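PDB 5ISV: [Ribosomal protein bS18]-alanine N-acetyltransferase from Escherichia coli O157:H7, which probably transfers the acetyl group of acetyl-CoA to the N-terminal alanine of ribosomal protein bS18, as a GNAT-family acetyltransferase. Local coordinates for residues A52-T57 / L66-V71; W101-A106 / A139-L144. All coordinates share one frame; numbering follows the deposited sequence. Where two conformers were deposited one is given.

In the fold
Both contacts belong to the one mixed sheet of the GNAT fold, with centres about 14 Å apart. Contact 1 pairs the two arms of the hairpin 50-60/63-71, contact 2 pairs strands 99-105 and 136-145, and strands 63-71 and 99-105 run parallel as neighbours between them. They touch where Leu-66 N lies 2.8 Å from Trp-101 O, a probable hydrogen bond, and where Leu-66 CB packs on Leu-102 CB at 3.9 Å. Contact 1 carries Ile-69, Ala-70 and Val-71, predicted to bind acetyl-CoA; contact 2 carries Glu-103, the predicted proton acceptor. The side chain of Tyr-115, the predicted proton donor, lies about 4 Å from those of Ile-69 and Leu-102.

Contact 1 (A52-T57 / L66-V71); sequences AAFAIT and LFNIAV
Phe-54 lays its ring across the opposing hairpin arm, with CE2 3.7 Å from Ala-70 CB and Ala-70 N over the centre of one face. Its CG sits between the backbone N and the carbonyl carbon (chi1 64°), which swings the ring over strand 66-71. Asn-68 meets the ring at its edge: ND2 is in the ring plane, 3.9 Å from Phe-54 CE1, and the amide stands 82° to the ring. That ND2 is hydrogen-bonded to Glu-19 of helix 12-22, the helix that also packs on Phe-54.

On the face carrying Ala-53, Ala-55 and Thr-57, small groups meet branched ones: Ala-53 CB touches Val-71 CG2 at 3.6 Å, and Leu-66 CD1 reaches Thr-57 OG1 at 3.5 Å.

The antiparallel pairing shifts by one residue at a classic beta bulge, where Phe-67 and Asn-68 both face Ile-56. Ile-56 O accepts a 2.8 Å bond from Phe-67 N and a weak one from Asn-68 N, while Ile-56 N gives Asn-68 O a nearly straight bond (173°). Phe-54 and Ile-56 thus bond within the hairpin, Ala-53 and Ala-55 to strand 43-47. Ala-53, Thr-57 and Ile-69 meet helix 80-94 leucines; the Phe-54 face adds the polar Asn-68/Glu-19 tie.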
loop_
_atom_site.group_PDB
_atom_site.type_symbol
_atom_site.label_atom_id
_atom_site.label_comp_id
_atom_site.label_asym_id
_atom_site.label_seq_id
_atom_site.Cartn_x
_atom_site.Cartn_y
_atom_site.Cartn_z
ATOM N N ALA A 52 -12.048 8.118 -1.250
ATOM C CA ALA A 52 -11.097 8.994 -0.605
ATOM C C ALA A 52 -9.640 8.478 -0.610
ATOM O O ALA A 52 -8.700 9.263 -0.516
ATOM C CB ALA A 52 -11.563 9.270 0.813
ATOM N N ALA A 53 -9.477 7.164 -0.704
ATOM C CA ALA A 53 -8.128 6.555 -0.720
ATOM C C ALA A 53 -8.216 5.179 -1.371
ATOM O O ALA A 53 -9.266 4.562 -1.438
ATOM C CB ALA A 53 -7.596 6.467 0.701
ATOM N N PHE A 54 -7.056 4.695 -1.851
ATOM C CA PHE A 54 -6.990 3.323 -2.365
ATOM C C PHE A 54 -5.593 2.743 -2.063
ATOM O O PHE A 54 -4.673 3.495 -1.811
ATOM C CB PHE A 54 -7.205 3.281 -3.900
ATOM C CG PHE A 54 -6.140 3.981 -4.682
ATOM C CD1 PHE A 54 -4.936 3.316 -4.999
ATOM C CD2 PHE A 54 -6.263 5.288 -5.084
ATOM C CE1 PHE A 54 -3.958 3.985 -5.650
ATOM C CE2 PHE A 54 -5.280 5.946 -5.762
ATOM C CZ PHE A 54 -4.104 5.284 -6.053
ATOM N N ALA A 55 -5.568 1.411 -2.072
ATOM C CA ALA A 55 -4.287 0.669 -1.872
ATOM C C ALA A 55 -4.287 -0.498 -2.840
ATOM O O ALA A 55 -5.187 -1.299 -2.888
ATOM C CB ALA A 55 -4.181 0.187 -0.458
ATOM N N ILE A 56 -3.167 -0.616 -3.567
ATOM C CA ILE A 56 -2.979 -1.660 -4.613
ATOM C C ILE A 56 -1.881 -2.598 -4.092
ATOM O O ILE A 56 -0.735 -2.162 -3.890
ATOM C CB ILE A 56 -2.532 -1.005 -5.907
ATOM C CG1 ILE A 56 -3.384 0.132 -6.395
ATOM C CG2 ILE A 56 -2.338 -2.056 -7.023
ATOM C CD1 ILE A 56 -4.793 -0.249 -6.685
ATOM N N THR A 57 -2.236 -3.874 -3.937
ATOM C CA THR A 57 -1.319 -4.847 -3.333
ATOM C C THR A 57 -1.349 -6.133 -4.126
ATOM O O THR A 57 -2.415 -6.654 -4.414
ATOM C CB THR A 57 -1.725 -5.161 -1.876
ATOM O OG1 THR A 57 -1.731 -3.952 -1.116
ATOM C CG2 THR A 57 -0.772 -6.159 -1.180
ATOM N N LEU A 66 2.968 -3.976 -1.545
ATOM C CA LEU A 66 2.163 -2.771 -1.779
ATOM C C LEU A 66 2.767 -2.046 -2.994
ATOM O O LEU A 66 3.930 -1.581 -2.943
ATOM C CB LEU A 66 2.186 -1.868 -0.545
ATOM C CG LEU A 66 1.330 -0.604 -0.614
ATOM C CD1 LEU A 66 -0.156 -0.912 -0.609
ATOM C CD2 LEU A 66 1.740 0.311 0.539
ATOM N N PHE A 67 2.042 -1.999 -4.100
ATOM C CA PHE A 67 2.482 -1.336 -5.316
ATOM C C PHE A 67 2.189 0.172 -5.267
ATOM O O PHE A 67 2.904 0.945 -5.903
ATOM C CB PHE A 67 1.897 -1.992 -6.575
ATOM C CG PHE A 67 2.785 -3.091 -7.134
ATOM C CD1 PHE A 67 2.927 -4.301 -6.457
ATOM C CD2 PHE A 67 3.512 -2.876 -8.285
ATOM C CE1 PHE A 67 3.789 -5.301 -6.918
ATOM C CE2 PHE A 67 4.336 -3.884 -8.792
ATOM C CZ PHE A 67 4.455 -5.091 -8.114
ATOM N N ASN A 68 1.088 0.591 -4.575
ATOM C CA ASN A 68 0.737 1.989 -4.542
ATOM C C ASN A 68 -0.339 2.199 -3.481
ATOM O O ASN A 68 -1.135 1.330 -3.266
ATOM C CB ASN A 68 0.177 2.423 -5.901
ATOM C CG ASN A 68 0.181 3.934 -6.091
ATOM O OD1 ASN A 68 0.708 4.680 -5.286
ATOM N ND2 ASN A 68 -0.439 4.388 -7.168
ATOM N N ILE A 69 -0.270 3.376 -2.866
ATOM C CA ILE A 69 -1.346 3.817 -1.956
ATOM C C ILE A 69 -1.411 5.307 -2.113
ATOM O O ILE A 69 -0.424 5.970 -2.313
ATOM C CB ILE A 69 -1.046 3.391 -0.501
ATOM C CG1 ILE A 69 -2.220 3.719 0.463
ATOM C CG2 ILE A 69 0.284 3.991 -0.011
ATOM C CD1 ILE A 69 -2.115 3.041 1.823
ATOM N N ALA A 70 -2.645 5.848 -2.025
ATOM C CA ALA A 70 -2.851 7.306 -2.098
ATOM C C ALA A 70 -4.083 7.677 -1.324
ATOM O O ALA A 70 -5.044 6.907 -1.240
ATOM C CB ALA A 70 -2.991 7.826 -3.535
ATOM N N VAL A 71 -4.001 8.876 -0.766
ATOM C CA VAL A 71 -5.178 9.540 -0.149
ATOM C C VAL A 71 -5.419 10.846 -0.887
ATOM O O VAL A 71 -4.501 11.632 -1.093
ATOM C CB VAL A 71 -4.993 9.773 1.372
ATOM C CG1 VAL A 71 -6.136 10.616 1.936
ATOM C CG2 VAL A 71 -4.972 8.454 2.134
#

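Contact 2 (W101-A106 / A139-L144); sequences WLEVRA and AIIMAL
Trp-101 and Ala-143 form a non-hydrogen-bonded antiparallel pair in the C-terminal half of the GNAT sheet, where strand 136-145 lies between strands 99-105 and 121-129. The local axes approach to 4.5 Å and run 153° apart. Ala-143 CB is a small bump under the broad indole: it lies 3.8 Å from the centroid of the Trp-101 six-membered ring and 13° off the normal, a CH-pi contact. Ile-141 CG2 fits at the edge of the same ring, 3.8 Å from Trp-101 CE3.

The two branches of Ile-141 divide between neighbours. CG2, anti to the backbone N, serves the indole, while CG1, beside that N (chi1 -68°), carries CD1 alongside Glu-103, 3.5 Å from its CG. Glu-103, the predicted proton acceptor, extends beyond CG, side by side with the isoleucine. Ile-141 and Ala-139 flank its aliphatic part, while its OE2 forms a salt bridge with Arg-126 of strand 121-129.

The other face carries Leu-102, Val-104, Ile-140 and Met-142; of these, Leu-102, Val-104 and Met-142 touch helix 109-117. Leu-102 and Met-142 lie side by side, Leu-102 CD1 3.9 Å from Met-142 CB. The methionine CG beside the backbone N and an extended chi2 bring SD near Leu-102 CD1 and Val-104 CG1; the bend at chi3 then turns only the terminal methyl. Just past the end of strand 99-105, Ala-106 CB meets Ile-140 CD1.

Two reciprocal backbone pairs, Leu-102/Met-142 and Val-104/Ile-140, fix this register; in the second, Ile-140 N reaches Val-104 O at 2.8 Å.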
loop_
_atom_site.group_PDB
_atom_site.type_symbol
_atom_site.label_atom_id
_atom_site.label_comp_id
_atom_site.label_asym_id
_atom_site.label_seq_id
_atom_site.Cartn_x
_atom_site.Cartn_y
_atom_site.Cartn_z
ATOM N N TRP A 101 5.536 -6.032 2.057
ATOM C CA TRP A 101 6.655 -5.189 1.611
ATOM C C TRP A 101 6.135 -3.925 0.937
ATOM O O TRP A 101 5.096 -3.944 0.288
ATOM C CB TRP A 101 7.470 -5.956 0.528
ATOM C CG TRP A 101 8.061 -7.190 1.005
ATOM C CD1 TRP A 101 7.453 -8.415 1.128
ATOM C CD2 TRP A 101 9.396 -7.349 1.478
ATOM N NE1 TRP A 101 8.331 -9.314 1.666
ATOM C CE2 TRP A 101 9.528 -8.680 1.904
ATOM C CE3 TRP A 101 10.492 -6.486 1.611
ATOM C CZ2 TRP A 101 10.738 -9.193 2.390
ATOM C CZ3 TRP A 101 11.708 -7.005 2.121
ATOM C CH2 TRP A 101 11.809 -8.326 2.511
ATOM N N LEU A 102 6.883 -2.857 1.056
ATOM C CA LEU A 102 6.595 -1.616 0.306
ATOM C C LEU A 102 7.869 -0.865 0.036
ATOM O O LEU A 102 8.924 -1.184 0.603
ATOM C CB LEU A 102 5.593 -0.687 1.058
ATOM C CG LEU A 102 6.015 -0.167 2.428
ATOM C CD1 LEU A 102 6.954 1.040 2.386
ATOM C CD2 LEU A 102 4.768 0.227 3.235
ATOM N N GLU A 103 7.777 0.127 -0.836
ATOM C CA GLU A 103 8.893 0.977 -1.191
ATOM C C GLU A 103 8.444 2.431 -1.006
ATOM O O GLU A 103 7.296 2.769 -1.364
ATOM C CB GLU A 103 9.217 0.738 -2.663
ATOM C CG GLU A 103 10.646 0.562 -2.976
ATOM C CD GLU A 103 10.891 -0.031 -4.353
ATOM O OE1 GLU A 103 10.076 0.174 -5.264
ATOM O OE2 GLU A 103 11.916 -0.705 -4.520
ATOM N N VAL A 104 9.294 3.263 -0.432
ATOM C CA VAL A 104 8.942 4.649 -0.167
ATOM C C VAL A 104 10.117 5.556 -0.480
ATOM O O VAL A 104 11.265 5.243 -0.175
ATOM C CB VAL A 104 8.422 4.813 1.305
ATOM C CG1 VAL A 104 9.406 4.301 2.321
ATOM C CG2 VAL A 104 8.055 6.255 1.638
ATOM N N ARG A 105 9.862 6.678 -1.129
ATOM C CA ARG A 105 10.850 7.729 -1.326
ATOM C C ARG A 105 11.460 8.166 -0.012
ATOM O O ARG A 105 10.732 8.454 0.945
ATOM C CB ARG A 105 10.197 8.915 -2.045
ATOM C CG ARG A 105 9.985 8.631 -3.498
ATOM C CD ARG A 105 8.972 9.542 -4.153
ATOM N NE ARG A 105 8.894 9.345 -5.583
ATOM C CZ ARG A 105 9.683 9.932 -6.485
ATOM N NH1 ARG A 105 10.636 10.780 -6.111
ATOM N NH2 ARG A 105 9.525 9.656 -7.776
ATOM N N ALA A 106 12.785 8.250 0.056
ATOM C CA ALA A 106 13.474 8.569 1.313
ATOM C C ALA A 106 13.080 9.929 1.922
ATOM O O ALA A 106 13.199 10.127 3.125
ATOM C CB ALA A 106 14.966 8.524 1.088
ATOM N N ALA A 139 15.190 5.046 -2.603
ATOM C CA ALA A 139 14.030 4.275 -2.177
ATOM C C ALA A 139 14.383 3.529 -0.911
ATOM O O ALA A 139 15.505 3.049 -0.751
ATOM C CB ALA A 139 13.643 3.287 -3.252
ATOM N N ILE A 140 13.451 3.489 0.038
ATOM C CA ILE A 140 13.603 2.676 1.233
ATOM C C ILE A 140 12.657 1.531 1.045
ATOM O O ILE A 140 11.446 1.764 0.833
ATOM C CB ILE A 140 13.221 3.427 2.543
ATOM C CG1 ILE A 140 13.922 4.785 2.643
ATOM C CG2 ILE A 140 13.512 2.557 3.752
ATOM C CD1 ILE A 140 15.422 4.732 2.621
ATOM N N ILE A 141 13.128 0.313 1.135
ATOM C CA ILE A 141 12.311 -0.885 1.087
ATOM C C ILE A 141 12.030 -1.230 2.536
ATOM O O ILE A 141 12.941 -1.365 3.348
ATOM C CB ILE A 141 13.022 -2.065 0.382
ATOM C CG1 ILE A 141 13.178 -1.758 -1.098
ATOM C CG2 ILE A 141 12.181 -3.326 0.471
ATOM C CD1 ILE A 141 13.636 -0.381 -1.472
ATOM N N MET A 142 10.749 -1.336 2.868
ATOM C CA MET A 142 10.325 -1.715 4.212
ATOM C C MET A 142 9.549 -3.026 4.209
ATOM O O MET A 142 8.804 -3.330 3.251
ATOM C CB MET A 142 9.510 -0.574 4.853
ATOM C CG MET A 142 10.153 0.799 4.713
ATOM S SD MET A 142 9.314 2.081 5.656
ATOM C CE MET A 142 9.898 1.693 7.284
ATOM N N ALA A 143 9.684 -3.764 5.309
ATOM C CA ALA A 143 9.004 -5.057 5.485
ATOM C C ALA A 143 8.267 -5.131 6.837
ATOM O O ALA A 143 8.787 -4.717 7.858
ATOM C CB ALA A 143 10.028 -6.203 5.379
ATOM N N LEU A 144 7.068 -5.687 6.800
ATOM C CA LEU A 144 6.276 -5.948 7.973
ATOM C C LEU A 144 6.003 -7.453 8.087
ATOM O O LEU A 144 5.318 -8.024 7.262
ATOM C CB LEU A 144 4.976 -5.191 7.876
ATOM C CG LEU A 144 3.994 -5.528 9.013
ATOM C CD1 LEU A 144 4.487 -5.047 10.363
ATOM C CD2 LEU A 144 2.629 -4.906 8.739
#